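PDB 5EJY: myosin-I heavy chain from Dictyostelium discoideum, which is an actin-based motor with ATPase activity that acts in the early steps of phagocytosis and in adhesion, represented here by its first MyTH4-FERM tail module. Local coordinates for residues L128-C133 / Q168-I173; L174-L179 / D218-C223; I335-L340 / V398-K403. All coordinates share one frame; numbering follows the deposited sequence.

Contacts 1 and 2 share helix 161-180 and touch each other, their centres 11 Å apart; contact 3 lies at the far end of the elongated chain, its centre 52 Å from that of contact 1. Contact 1 is a buried helix pair inside the MyTH4 domain, made of a histidine ring, small side chains and two isoleucines. Contact 2, only partly buried, joins the next turns of the same helix to a loop of the first FERM lobe, and there the chemistry becomes ionic: an arginine-aspartate salt bridge beside a phenylalanine. Contact 3, again buried, returns to helix against helix, in the central FERM lobe, with branched aliphatic side chains and no charged group.

Contact 1 of 3, residues L128-C133 / Q168-I173; sequences LIHFTC and QASYFI
The imidazole of H130 lies against A169 and S170, where two nearly parallel helices of the all-helical MyTH4 domain, 119-133 and 161-180, run side by side. Their segment axes are 12° from parallel and approach to 8.8 Å, and the small A169, S170 and C133 allow that closeness. The tight part is centred on S170: its OG sits 3.2 Å from H130 CA, almost on the backbone of the other helix. That hydroxyl is not left without a partner, because it hydrogen-bonds back to S166 O, one turn earlier in its own helix, and I129 CG2 packs against the same oxygen. With CG anti to its backbone N (chi1 -169°), H130 carries its ring across to the second helix, where S170 N lies over one face and A169 CB comes obliquely to H130 CE1 at 3.4 Å. Beyond the two helices, I195 of helix 189-196 and N198 also touch the H130 side chain.

The side toward solvent is looser, and A169 marks it: this alanine is partly exposed, whereas the other residues that meet across the contact are buried. F146 of helix 143-155 packs on both I129 and C133. C133 directs its CB at the partner helix, and C133 SG meets S170 CB at 3.8 Å. One turn on from S170, the I173 methyl CG2 rests 3.7 Å from C133 CB and 3.6 Å from C133 O.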
ATOM      1  N   LEU A 128      21.139  -9.755   7.901  1.00 22.65           N
ATOM      2  CA  LEU A 128      21.461  -8.887   6.769  1.00 26.33           C
ATOM      3  C   LEU A 128      21.068  -9.506   5.444  1.00 23.90           C
ATOM      4  O   LEU A 128      20.535  -8.826   4.569  1.00 23.73           O
ATOM      5  CB  LEU A 128      22.954  -8.566   6.734  1.00 23.34           C
ATOM      6  CG  LEU A 128      23.475  -7.670   7.856  1.00 27.24           C
ATOM      7  CD1 LEU A 128      24.998  -7.505   7.762  1.00 27.64           C
ATOM      8  CD2 LEU A 128      22.775  -6.306   7.805  1.00 28.77           C
ATOM      9  N   ILE A 129      21.362 -10.793   5.280  1.00 20.66           N
ATOM     10  CA  ILE A 129      20.973 -11.504   4.072  1.00 22.79           C
ATOM     11  C   ILE A 129      19.457 -11.407   3.884  1.00 22.82           C
ATOM     12  O   ILE A 129      18.960 -11.136   2.787  1.00 21.17           O
ATOM     13  CB  ILE A 129      21.457 -12.984   4.132  1.00 23.59           C
ATOM     14  CG1 ILE A 129      22.945 -13.064   3.763  1.00 22.55           C
ATOM     15  CG2 ILE A 129      20.674 -13.858   3.182  1.00 21.24           C
ATOM     16  CD1 ILE A 129      23.614 -14.443   4.139  1.00 22.37           C
ATOM     17  N   HIS A 130      18.725 -11.611   4.970  1.00 20.05           N
ATOM     18  CA  HIS A 130      17.271 -11.598   4.930  1.00 21.35           C
ATOM     19  C   HIS A 130      16.734 -10.180   4.636  1.00 20.74           C
ATOM     20  O   HIS A 130      15.803 -10.025   3.842  1.00 20.68           O
ATOM     21  CB  HIS A 130      16.727 -12.154   6.255  1.00 18.68           C
ATOM     22  CG  HIS A 130      15.256 -12.436   6.243  1.00 20.47           C
ATOM     23  ND1 HIS A 130      14.560 -12.777   7.382  1.00 19.97           N
ATOM     24  CD2 HIS A 130      14.347 -12.411   5.238  1.00 21.64           C
ATOM     25  CE1 HIS A 130      13.285 -12.949   7.080  1.00 24.37           C
ATOM     26  NE2 HIS A 130      13.129 -12.731   5.787  1.00 20.89           N
ATOM     27  N   PHE A 131      17.331  -9.153   5.249  1.00 20.37           N
ATOM     28  CA  PHE A 131      16.943  -7.761   4.951  1.00 21.19           C
ATOM     29  C   PHE A 131      17.133  -7.501   3.462  1.00 21.63           C
ATOM     30  O   PHE A 131      16.312  -6.848   2.822  1.00 19.89           O
ATOM     31  CB  PHE A 131      17.824  -6.742   5.687  1.00 21.59           C
ATOM     32  CG  PHE A 131      17.760  -6.825   7.194  1.00 21.53           C
ATOM     33  CD1 PHE A 131      16.581  -7.150   7.846  1.00 24.34           C
ATOM     34  CD2 PHE A 131      18.888  -6.542   7.953  1.00 22.13           C
ATOM     35  CE1 PHE A 131      16.527  -7.209   9.228  1.00 25.90           C
ATOM     36  CE2 PHE A 131      18.849  -6.613   9.347  1.00 28.81           C
ATOM     37  CZ  PHE A 131      17.668  -6.953   9.984  1.00 26.85           C
ATOM     38  N   THR A 132      18.242  -7.994   2.918  1.00 19.93           N
ATOM     39  CA  THR A 132      18.607  -7.694   1.540  1.00 20.19           C
ATOM     40  C   THR A 132      17.667  -8.409   0.585  1.00 20.78           C
ATOM     41  O   THR A 132      17.169  -7.805  -0.357  1.00 19.45           O
ATOM     42  CB  THR A 132      20.093  -8.075   1.249  1.00 19.93           C
ATOM     43  OG1 THR A 132      20.930  -7.403   2.192  1.00 20.81           O
ATOM     44  CG2 THR A 132      20.505  -7.648  -0.171  1.00 21.76           C
ATOM     45  N   CYS A 133      17.422  -9.694   0.838  1.00 20.48           N
ATOM     46  CA  CYS A 133      16.477 -10.462   0.035  1.00 19.32           C
ATOM     47  C   CYS A 133      15.075  -9.832   0.021  1.00 20.20           C
ATOM     48  O   CYS A 133      14.335  -9.982  -0.958  1.00 18.60           O
ATOM     49  CB  CYS A 133      16.374 -11.893   0.560  1.00 19.54           C
ATOM     50  SG  CYS A 133      17.854 -12.893   0.198  1.00 21.46           S
ATOM     51  N   GLN A 168      15.726 -19.941   5.291  1.00 24.75           N
ATOM     52  CA  GLN A 168      14.460 -20.345   4.697  1.00 21.68           C
ATOM     53  C   GLN A 168      13.576 -19.134   4.362  1.00 19.59           C
ATOM     54  O   GLN A 168      12.959 -19.102   3.311  1.00 21.51           O
ATOM     55  CB  GLN A 168      13.690 -21.291   5.620  1.00 23.52           C
ATOM     56  CG  GLN A 168      14.344 -22.655   5.757  1.00 30.10           C
ATOM     57  CD  GLN A 168      13.427 -23.654   6.439  1.00 42.20           C
ATOM     58  OE1 GLN A 168      13.167 -23.553   7.641  1.00 41.55           O
ATOM     59  NE2 GLN A 168      12.909 -24.607   5.669  1.00 43.17           N
ATOM     60  N   ALA A 169      13.509 -18.169   5.266  1.00 22.69           N
ATOM     61  CA  ALA A 169      12.675 -16.977   5.031  1.00 23.10           C
ATOM     62  C   ALA A 169      13.239 -16.110   3.900  1.00 22.78           C
ATOM     63  O   ALA A 169      12.485 -15.441   3.175  1.00 23.92           O
ATOM     64  CB  ALA A 169      12.532 -16.173   6.304  1.00 25.46           C
ATOM     65  N   SER A 170      14.564 -16.130   3.747  1.00 23.27           N
ATOM     66  CA  SER A 170      15.223 -15.388   2.668  1.00 24.69           C
ATOM     67  C   SER A 170      14.902 -16.013   1.329  1.00 25.12           C
ATOM     68  O   SER A 170      14.582 -15.320   0.384  1.00 21.41           O
ATOM     69  CB  SER A 170      16.745 -15.366   2.844  1.00 19.15           C
ATOM     70  OG  SER A 170      17.123 -14.640   3.994  1.00 24.06           O
ATOM     71  N   TYR A 171      14.998 -17.337   1.243  1.00 26.09           N
ATOM     72  CA  TYR A 171      14.687 -18.010  -0.009  1.00 19.80           C
ATOM     73  C   TYR A 171      13.237 -17.767  -0.403  1.00 21.22           C
ATOM     74  O   TYR A 171      12.933 -17.484  -1.562  1.00 21.32           O
ATOM     75  CB  TYR A 171      14.936 -19.525   0.118  1.00 26.05           C
ATOM     76  CG  TYR A 171      14.839 -20.245  -1.205  1.00 28.60           C
ATOM     77  CD1 TYR A 171      15.899 -20.233  -2.094  1.00 30.66           C
ATOM     78  CD2 TYR A 171      13.690 -20.940  -1.564  1.00 32.86           C
ATOM     79  CE1 TYR A 171      15.825 -20.892  -3.307  1.00 34.96           C
ATOM     80  CE2 TYR A 171      13.604 -21.604  -2.774  1.00 30.86           C
ATOM     81  CZ  TYR A 171      14.678 -21.578  -3.641  1.00 39.01           C
ATOM     82  OH  TYR A 171      14.615 -22.224  -4.855  1.00 36.39           O
ATOM     83  N   PHE A 172      12.341 -17.904   0.567  1.00 22.21           N
ATOM     84  CA  PHE A 172      10.918 -17.710   0.300  1.00 21.78           C
ATOM     85  C   PHE A 172      10.619 -16.258  -0.137  1.00 19.48           C
ATOM     86  O   PHE A 172       9.867 -16.035  -1.079  1.00 20.15           O
ATOM     87  CB  PHE A 172      10.095 -18.082   1.533  1.00 19.97           C
ATOM     88  CG  PHE A 172       8.603 -18.013   1.308  1.00 27.33           C
ATOM     89  CD1 PHE A 172       7.988 -18.834   0.373  1.00 26.17           C
ATOM     90  CD2 PHE A 172       7.821 -17.124   2.028  1.00 24.16           C
ATOM     91  CE1 PHE A 172       6.612 -18.765   0.160  1.00 32.12           C
ATOM     92  CE2 PHE A 172       6.439 -17.049   1.816  1.00 26.78           C
ATOM     93  CZ  PHE A 172       5.837 -17.870   0.885  1.00 27.24           C
ATOM     94  N   ILE A 173      11.212 -15.276   0.521  1.00 19.85           N
ATOM     95  CA  ILE A 173      10.894 -13.883   0.105  1.00 18.51           C
ATOM     96  C   ILE A 173      11.436 -13.597  -1.310  1.00 22.42           C
ATOM     97  O   ILE A 173      10.852 -12.827  -2.073  1.00 21.20           O
ATOM     98  CB  ILE A 173      11.308 -12.821   1.168  1.00 22.05           C
ATOM     99  CG1 ILE A 173      10.458 -11.537   1.023  1.00 16.38           C
ATOM    100  CG2 ILE A 173      12.798 -12.487   1.096  1.00 21.23           C
ATOM    101  CD1 ILE A 173       9.005 -11.737   1.392  1.00 20.41           C
TER

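Contact 2 of 3, residues L174-L179 / D218-C223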
ATOM      1  N   LEU A 174      12.530 -14.248  -1.701  1.00 22.03           N
ATOM      2  CA  LEU A 174      12.995 -14.069  -3.081  1.00 21.88           C
ATOM      3  C   LEU A 174      11.961 -14.625  -4.050  1.00 22.69           C
ATOM      4  O   LEU A 174      11.715 -14.030  -5.089  1.00 25.75           O
ATOM      5  CB  LEU A 174      14.345 -14.750  -3.343  1.00 23.59           C
ATOM      6  CG  LEU A 174      15.647 -14.172  -2.787  1.00 24.19           C
ATOM      7  CD1 LEU A 174      16.816 -15.049  -3.276  1.00 25.99           C
ATOM      8  CD2 LEU A 174      15.852 -12.731  -3.217  1.00 23.78           C
ATOM      9  N   GLN A 175      11.374 -15.778  -3.714  1.00 23.86           N
ATOM     10  CA  GLN A 175      10.305 -16.350  -4.540  1.00 22.10           C
ATOM     11  C   GLN A 175       9.074 -15.425  -4.604  1.00 22.01           C
ATOM     12  O   GLN A 175       8.485 -15.229  -5.663  1.00 22.67           O
ATOM     13  CB  GLN A 175       9.863 -17.697  -3.985  1.00 27.43           C
ATOM     14  CG  GLN A 175      10.876 -18.825  -4.097  1.00 26.27           C
ATOM     15  CD  GLN A 175      10.413 -20.030  -3.326  1.00 25.90           C
ATOM     16  OE1 GLN A 175      10.414 -20.030  -2.094  1.00 28.59           O
ATOM     17  NE2 GLN A 175       9.972 -21.058  -4.045  1.00 30.14           N
ATOM     18  N   ARG A 176       8.674 -14.892  -3.457  1.00 22.17           N
ATOM     19  CA  ARG A 176       7.535 -13.969  -3.402  1.00 22.67           C
ATOM     20  C   ARG A 176       7.747 -12.731  -4.294  1.00 21.77           C
ATOM     21  O   ARG A 176       6.825 -12.253  -4.972  1.00 24.48           O
ATOM     22  CB  ARG A 176       7.294 -13.547  -1.946  1.00 19.99           C
ATOM     23  CG  ARG A 176       6.843 -14.696  -1.018  1.00 22.12           C
ATOM     24  CD  ARG A 176       5.322 -14.840  -0.984  1.00 26.75           C
ATOM     25  NE  ARG A 176       4.707 -13.600  -0.526  1.00 23.13           N
ATOM     26  CZ  ARG A 176       3.596 -13.062  -1.034  1.00 27.64           C
ATOM     27  NH1 ARG A 176       2.929 -13.669  -2.010  1.00 23.78           N
ATOM     28  NH2 ARG A 176       3.156 -11.903  -0.560  1.00 21.00           N
ATOM     29  N   PHE A 177       8.953 -12.180  -4.279  1.00 22.09           N
ATOM     30  CA  PHE A 177       9.224 -11.002  -5.106  1.00 22.70           C
ATOM     31  C   PHE A 177       9.345 -11.372  -6.590  1.00 27.62           C
ATOM     32  O   PHE A 177       9.055 -10.561  -7.461  1.00 25.65           O
ATOM     33  CB  PHE A 177      10.460 -10.231  -4.620  1.00 20.70           C
ATOM     34  CG  PHE A 177      10.166  -9.247  -3.519  1.00 21.97           C
ATOM     35  CD1 PHE A 177       9.339  -8.162  -3.756  1.00 23.07           C
ATOM     36  CD2 PHE A 177      10.708  -9.414  -2.241  1.00 17.61           C
ATOM     37  CE1 PHE A 177       9.043  -7.252  -2.748  1.00 20.49           C
ATOM     38  CE2 PHE A 177      10.422  -8.505  -1.238  1.00 20.07           C
ATOM     39  CZ  PHE A 177       9.590  -7.412  -1.496  1.00 17.28           C
ATOM     40  N   THR A 178       9.755 -12.603  -6.876  1.00 27.52           N
ATOM     41  CA  THR A 178       9.758 -13.049  -8.266  1.00 28.16           C
ATOM     42  C   THR A 178       8.317 -13.094  -8.765  1.00 25.47           C
ATOM     43  O   THR A 178       8.025 -12.756  -9.909  1.00 31.36           O
ATOM     44  CB  THR A 178      10.410 -14.441  -8.417  1.00 30.48           C
ATOM     45  OG1 THR A 178      11.741 -14.399  -7.883  1.00 29.31           O
ATOM     46  CG2 THR A 178      10.466 -14.857  -9.885  1.00 32.96           C
ATOM     47  N   LEU A 179       7.412 -13.499  -7.885  1.00 28.76           N
ATOM     48  CA  LEU A 179       5.996 -13.529  -8.217  1.00 26.63           C
ATOM     49  C   LEU A 179       5.408 -12.121  -8.307  1.00 31.45           C
ATOM     50  O   LEU A 179       4.697 -11.794  -9.257  1.00 28.77           O
ATOM     51  CB  LEU A 179       5.230 -14.347  -7.182  1.00 29.56           C
ATOM     52  CG  LEU A 179       3.711 -14.320  -7.335  1.00 36.23           C
ATOM     53  CD1 LEU A 179       3.295 -15.068  -8.590  1.00 40.77           C
ATOM     54  CD2 LEU A 179       3.045 -14.915  -6.110  1.00 28.78           C
ATOM     55  N   ASP A 218       3.802  -9.949   4.428  1.00 20.75           N
ATOM     56  CA  ASP A 218       5.249  -9.947   4.265  1.00 21.46           C
ATOM     57  C   ASP A 218       5.713  -8.817   3.363  1.00 22.65           C
ATOM     58  O   ASP A 218       4.888  -8.024   2.858  1.00 19.48           O
ATOM     59  CB  ASP A 218       5.815 -11.335   3.865  1.00 20.67           C
ATOM     60  CG  ASP A 218       5.484 -11.747   2.433  1.00 22.79           C
ATOM     61  OD1 ASP A 218       5.102 -10.906   1.595  1.00 21.58           O
ATOM     62  OD2 ASP A 218       5.627 -12.959   2.133  1.00 24.07           O
ATOM     63  N   SER A 219       7.029  -8.709   3.187  1.00 19.97           N
ATOM     64  CA  SER A 219       7.591  -7.582   2.433  1.00 17.76           C
ATOM     65  C   SER A 219       7.051  -7.467   1.011  1.00 18.92           C
ATOM     66  O   SER A 219       6.999  -6.365   0.451  1.00 18.08           O
ATOM     67  CB  SER A 219       9.119  -7.712   2.370  1.00 18.34           C
ATOM     68  OG  SER A 219       9.646  -7.755   3.686  1.00 20.29           O
ATOM     69  N   ALA A 220       6.672  -8.597   0.424  1.00 17.26           N
ATOM     70  CA  ALA A 220       6.234  -8.636  -0.979  1.00 16.49           C
ATOM     71  C   ALA A 220       4.719  -8.539  -1.153  1.00 17.19           C
ATOM     72  O   ALA A 220       4.226  -8.564  -2.278  1.00 20.97           O
ATOM     73  CB  ALA A 220       6.737  -9.900  -1.651  1.00 20.60           C
ATOM     74  N   THR A 221       3.986  -8.412  -0.053  1.00 16.22           N
ATOM     75  CA  THR A 221       2.521  -8.420  -0.106  1.00 19.12           C
ATOM     76  C   THR A 221       1.967  -7.212  -0.861  1.00 20.32           C
ATOM     77  O   THR A 221       2.305  -6.069  -0.556  1.00 18.94           O
ATOM     78  CB  THR A 221       1.904  -8.485   1.304  1.00 21.32           C
ATOM     79  OG1 THR A 221       2.223  -9.754   1.889  1.00 21.06           O
ATOM     80  CG2 THR A 221       0.368  -8.338   1.232  1.00 19.72           C
ATOM     81  N   THR A 222       1.133  -7.471  -1.861  1.00 20.04           N
ATOM     82  CA  THR A 222       0.603  -6.392  -2.686  1.00 19.00           C
ATOM     83  C   THR A 222      -0.739  -5.882  -2.196  1.00 21.34           C
ATOM     84  O   THR A 222      -1.380  -6.494  -1.349  1.00 19.79           O
ATOM     85  CB  THR A 222       0.423  -6.844  -4.139  1.00 21.48           C
ATOM     86  OG1 THR A 222      -0.481  -7.952  -4.163  1.00 22.19           O
ATOM     87  CG2 THR A 222       1.772  -7.261  -4.732  1.00 21.18           C
ATOM     88  N   CYS A 223      -1.161  -4.747  -2.747  1.00 19.94           N
ATOM     89  CA  CYS A 223      -2.480  -4.224  -2.440  1.00 20.39           C
ATOM     90  C   CYS A 223      -3.568  -5.231  -2.837  1.00 20.37           C
ATOM     91  O   CYS A 223      -4.538  -5.445  -2.116  1.00 18.87           O
ATOM     92  CB  CYS A 223      -2.682  -2.888  -3.153  1.00 18.39           C
ATOM     93  SG  CYS A 223      -4.232  -2.106  -2.703  1.00 23.52           S
TER
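F177 lays one face of its ring over A220, whose CB stands 3.6 Å from the ring centroid and just 8° off the normal, a well-centred CH-pi contact. This is the joint between the MyTH4 domain and the ubiquitin-like first lobe of the FERM domain: helix 161-180 supplies R176 and F177, and a type I beta turn, D218 to T221, presents A220 between strand 212-217 and helix 223-233. At the far end of the ring, F177 CZ comes obliquely to S219 O at 3.4 Å. The same A220 methyl also touches R176 CB.

From there the arginine chain folds over toward D218, bent at chi2 and chi3, and takes the carboxylate side-on with two nitrogens. R176 NE donates to D218 OD2 at 2.9 Å, meeting its syn lone pair although OD2 is tilted out of the guanidinium plane. The second bond, R176 NH2 to D218 OD1, is 3.1 Å long and lies in that plane; the two flat groups are turned 38° against each other. NH1 has a further anionic partner in E225, so the guanidinium bridges the turn and the helix that follows it. A leucine in place of R176 would probably leave the carboxylates of D218 and E225 without their shared positive partner and weaken the tie between the two domains.

The turn also braces its own acid: A220 N gives the carboxylate a weak bond at D218 OD1. Separately, T221 N closes the turn on D218 O. Outside the pair, N180 ND2 holds A220 O, and E191 takes the S219 hydroxyl. T221 OG1 accepts a nearly straight bond from D218 N, 3.0 Å long at 165°.

Contact 3 of 3, residues I335-L340 / V398-K403; sequences ISIGSL and VQLLEK
L400 packs its CB against I337 CG2 at 3.7 Å, the centre of an antiparallel helix pair in the all-helical central lobe of the FERM domain. Helices 331-346 and 390-402 run in opposing directions here, crossing at -150° with segment axes 9.7 Å apart, so the contact is carried by branched side chains rather than by touching backbones. L400 reaches on with its CD1 methyl, which meets L340 CD1 at 3.7 Å, the two side chains at about a right angle, and also comes against the S336 side chain. L340 also touches Q396 and M397, earlier on helix 390-402. On the other flank, L401 CD2 lies 4.0 Å from I337 CD1, again nearly perpendicular. With chi1 at 56°, I337 sets CG2 beside L400 CB and also near L401 CD2, while CD1, carried by CG1, meets only L401 across the contact.

Farther out, helix 304-322 backs this flank, with F319 on I337 and L322 on L401. Y333, on helix 331-346, spans the pair through its hydroxyl, which bonds to L400 O; its carbonyl oxygen takes the S336 hydroxyl within the same helix, and S336 OG rests 3.8 Å from L400 CD1.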
ATOM      1  N   ILE A 335     -29.263  16.647   6.303  1.00 38.11           N
ATOM      2  CA  ILE A 335     -30.134  16.611   7.468  1.00 38.48           C
ATOM      3  C   ILE A 335     -31.018  15.379   7.454  1.00 34.14           C
ATOM      4  O   ILE A 335     -31.203  14.734   8.486  1.00 38.79           O
ATOM      5  CB  ILE A 335     -31.044  17.864   7.536  1.00 41.97           C
ATOM      6  CG1 ILE A 335     -30.219  19.093   7.894  1.00 47.65           C
ATOM      7  CG2 ILE A 335     -32.127  17.676   8.581  1.00 43.14           C
ATOM      8  CD1 ILE A 335     -29.388  18.894   9.136  1.00 49.56           C
ATOM      9  N   SER A 336     -31.574  15.056   6.290  1.00 30.95           N
ATOM     10  CA  SER A 336     -32.484  13.923   6.193  1.00 35.21           C
ATOM     11  C   SER A 336     -31.800  12.573   6.468  1.00 39.48           C
ATOM     12  O   SER A 336     -32.339  11.741   7.197  1.00 35.45           O
ATOM     13  CB  SER A 336     -33.169  13.897   4.833  1.00 33.19           C
ATOM     14  OG  SER A 336     -32.210  13.777   3.804  1.00 42.99           O
ATOM     15  N   ILE A 337     -30.622  12.348   5.888  1.00 34.87           N
ATOM     16  CA  ILE A 337     -29.898  11.100   6.170  1.00 33.85           C
ATOM     17  C   ILE A 337     -29.316  11.055   7.585  1.00 35.29           C
ATOM     18  O   ILE A 337     -29.373  10.016   8.258  1.00 38.14           O
ATOM     19  CB  ILE A 337     -28.810  10.782   5.109  1.00 33.36           C
ATOM     20  CG1 ILE A 337     -27.812  11.937   4.961  1.00 35.02           C
ATOM     21  CG2 ILE A 337     -29.456  10.429   3.765  1.00 33.74           C
ATOM     22  CD1 ILE A 337     -26.604  11.606   4.035  1.00 31.57           C
ATOM     23  N   GLY A 338     -28.768  12.170   8.047  1.00 32.92           N
ATOM     24  CA  GLY A 338     -28.159  12.219   9.364  1.00 35.04           C
ATOM     25  C   GLY A 338     -29.163  12.090  10.499  1.00 42.18           C
ATOM     26  O   GLY A 338     -28.856  11.512  11.547  1.00 38.42           O
ATOM     27  N   SER A 339     -30.365  12.625  10.293  1.00 38.50           N
ATOM     28  CA  SER A 339     -31.415  12.534  11.310  1.00 44.75           C
ATOM     29  C   SER A 339     -31.940  11.107  11.444  1.00 37.49           C
ATOM     30  O   SER A 339     -32.254  10.656  12.544  1.00 39.56           O
ATOM     31  CB  SER A 339     -32.563  13.514  11.026  1.00 36.34           C
ATOM     32  OG  SER A 339     -33.308  13.130   9.881  1.00 38.59           O
ATOM     33  N   LEU A 340     -32.046  10.404  10.321  1.00 39.94           N
ATOM     34  CA  LEU A 340     -32.434   8.997  10.345  1.00 41.00           C
ATOM     35  C   LEU A 340     -31.370   8.143  11.034  1.00 39.84           C
ATOM     36  O   LEU A 340     -31.694   7.248  11.823  1.00 38.99           O
ATOM     37  CB  LEU A 340     -32.730   8.485   8.932  1.00 36.76           C
ATOM     38  CG  LEU A 340     -34.068   8.973   8.368  1.00 42.58           C
ATOM     39  CD1 LEU A 340     -34.186   8.705   6.881  1.00 38.51           C
ATOM     40  CD2 LEU A 340     -35.236   8.332   9.131  1.00 40.24           C
ATOM     41  N   VAL A 398     -31.121   4.217   3.958  1.00 39.70           N
ATOM     42  CA  VAL A 398     -30.568   3.500   2.814  1.00 36.15           C
ATOM     43  C   VAL A 398     -31.260   3.895   1.510  1.00 41.42           C
ATOM     44  O   VAL A 398     -30.622   3.998   0.464  1.00 34.59           O
ATOM     45  CB  VAL A 398     -30.625   1.974   3.025  1.00 40.77           C
ATOM     46  CG1 VAL A 398     -30.273   1.232   1.746  1.00 38.29           C
ATOM     47  CG2 VAL A 398     -29.685   1.575   4.157  1.00 38.32           C
ATOM     48  N   GLN A 399     -32.569   4.121   1.577  1.00 39.64           N
ATOM     49  CA  GLN A 399     -33.317   4.571   0.412  1.00 39.64           C
ATOM     50  C   GLN A 399     -32.819   5.935  -0.056  1.00 34.98           C
ATOM     51  O   GLN A 399     -32.580   6.136  -1.239  1.00 39.47           O
ATOM     52  CB  GLN A 399     -34.816   4.641   0.722  1.00 41.66           C
ATOM     53  N   LEU A 400     -32.672   6.870   0.878  1.00 35.73           N
ATOM     54  CA  LEU A 400     -32.203   8.213   0.553  1.00 33.02           C
ATOM     55  C   LEU A 400     -30.792   8.187  -0.026  1.00 39.22           C
ATOM     56  O   LEU A 400     -30.452   8.972  -0.922  1.00 33.98           O
ATOM     57  CB  LEU A 400     -32.234   9.092   1.802  1.00 35.12           C
ATOM     58  CG  LEU A 400     -33.621   9.556   2.251  1.00 37.21           C
ATOM     59  CD1 LEU A 400     -33.561  10.237   3.607  1.00 30.32           C
ATOM     60  CD2 LEU A 400     -34.220  10.496   1.197  1.00 39.91           C
ATOM     61  N   LEU A 401     -29.965   7.290   0.505  1.00 31.70           N
ATOM     62  CA  LEU A 401     -28.598   7.128   0.022  1.00 36.20           C
ATOM     63  C   LEU A 401     -28.606   6.556  -1.386  1.00 33.22           C
ATOM     64  O   LEU A 401     -27.926   7.067  -2.279  1.00 34.25           O
ATOM     65  CB  LEU A 401     -27.783   6.218   0.964  1.00 29.44           C
ATOM     66  CG  LEU A 401     -27.446   6.760   2.356  1.00 27.00           C
ATOM     67  CD1 LEU A 401     -26.718   5.701   3.188  1.00 30.28           C
ATOM     68  CD2 LEU A 401     -26.597   8.022   2.262  1.00 29.22           C
ATOM     69  N   GLU A 402     -29.388   5.502  -1.589  1.00 32.20           N
ATOM     70  CA  GLU A 402     -29.393   4.787  -2.863  1.00 34.44           C
ATOM     71  C   GLU A 402     -29.936   5.619  -4.031  1.00 39.64           C
ATOM     72  O   GLU A 402     -29.654   5.317  -5.192  1.00 33.73           O
ATOM     73  CB  GLU A 402     -30.183   3.479  -2.754  1.00 40.16           C
ATOM     74  CG  GLU A 402     -29.452   2.368  -2.020  1.00 46.90           C
ATOM     75  CD  GLU A 402     -28.192   1.922  -2.745  1.00 50.96           C
ATOM     76  OE1 GLU A 402     -28.033   2.277  -3.931  1.00 51.50           O
ATOM     77  OE2 GLU A 402     -27.361   1.218  -2.131  1.00 57.17           O
ATOM     78  N   LYS A 403     -30.714   6.651  -3.726  1.00 37.85           N
ATOM     79  CA  LYS A 403     -31.325   7.467  -4.778  1.00 44.28           C
ATOM     80  C   LYS A 403     -30.552   8.754  -5.065  1.00 41.33           C
ATOM     81  O   LYS A 403     -30.927   9.521  -5.959  1.00 41.25           O
ATOM     82  CB  LYS A 403     -32.785   7.798  -4.442  1.00 43.69           C
ATOM     83  CG  LYS A 403     -33.711   6.588  -4.408  1.00 49.23           C
ATOM     84  CD  LYS A 403     -33.738   5.859  -5.745  1.00 48.99           C
ATOM     85  CE  LYS A 403     -34.722   4.693  -5.728  1.00 51.58           C
TER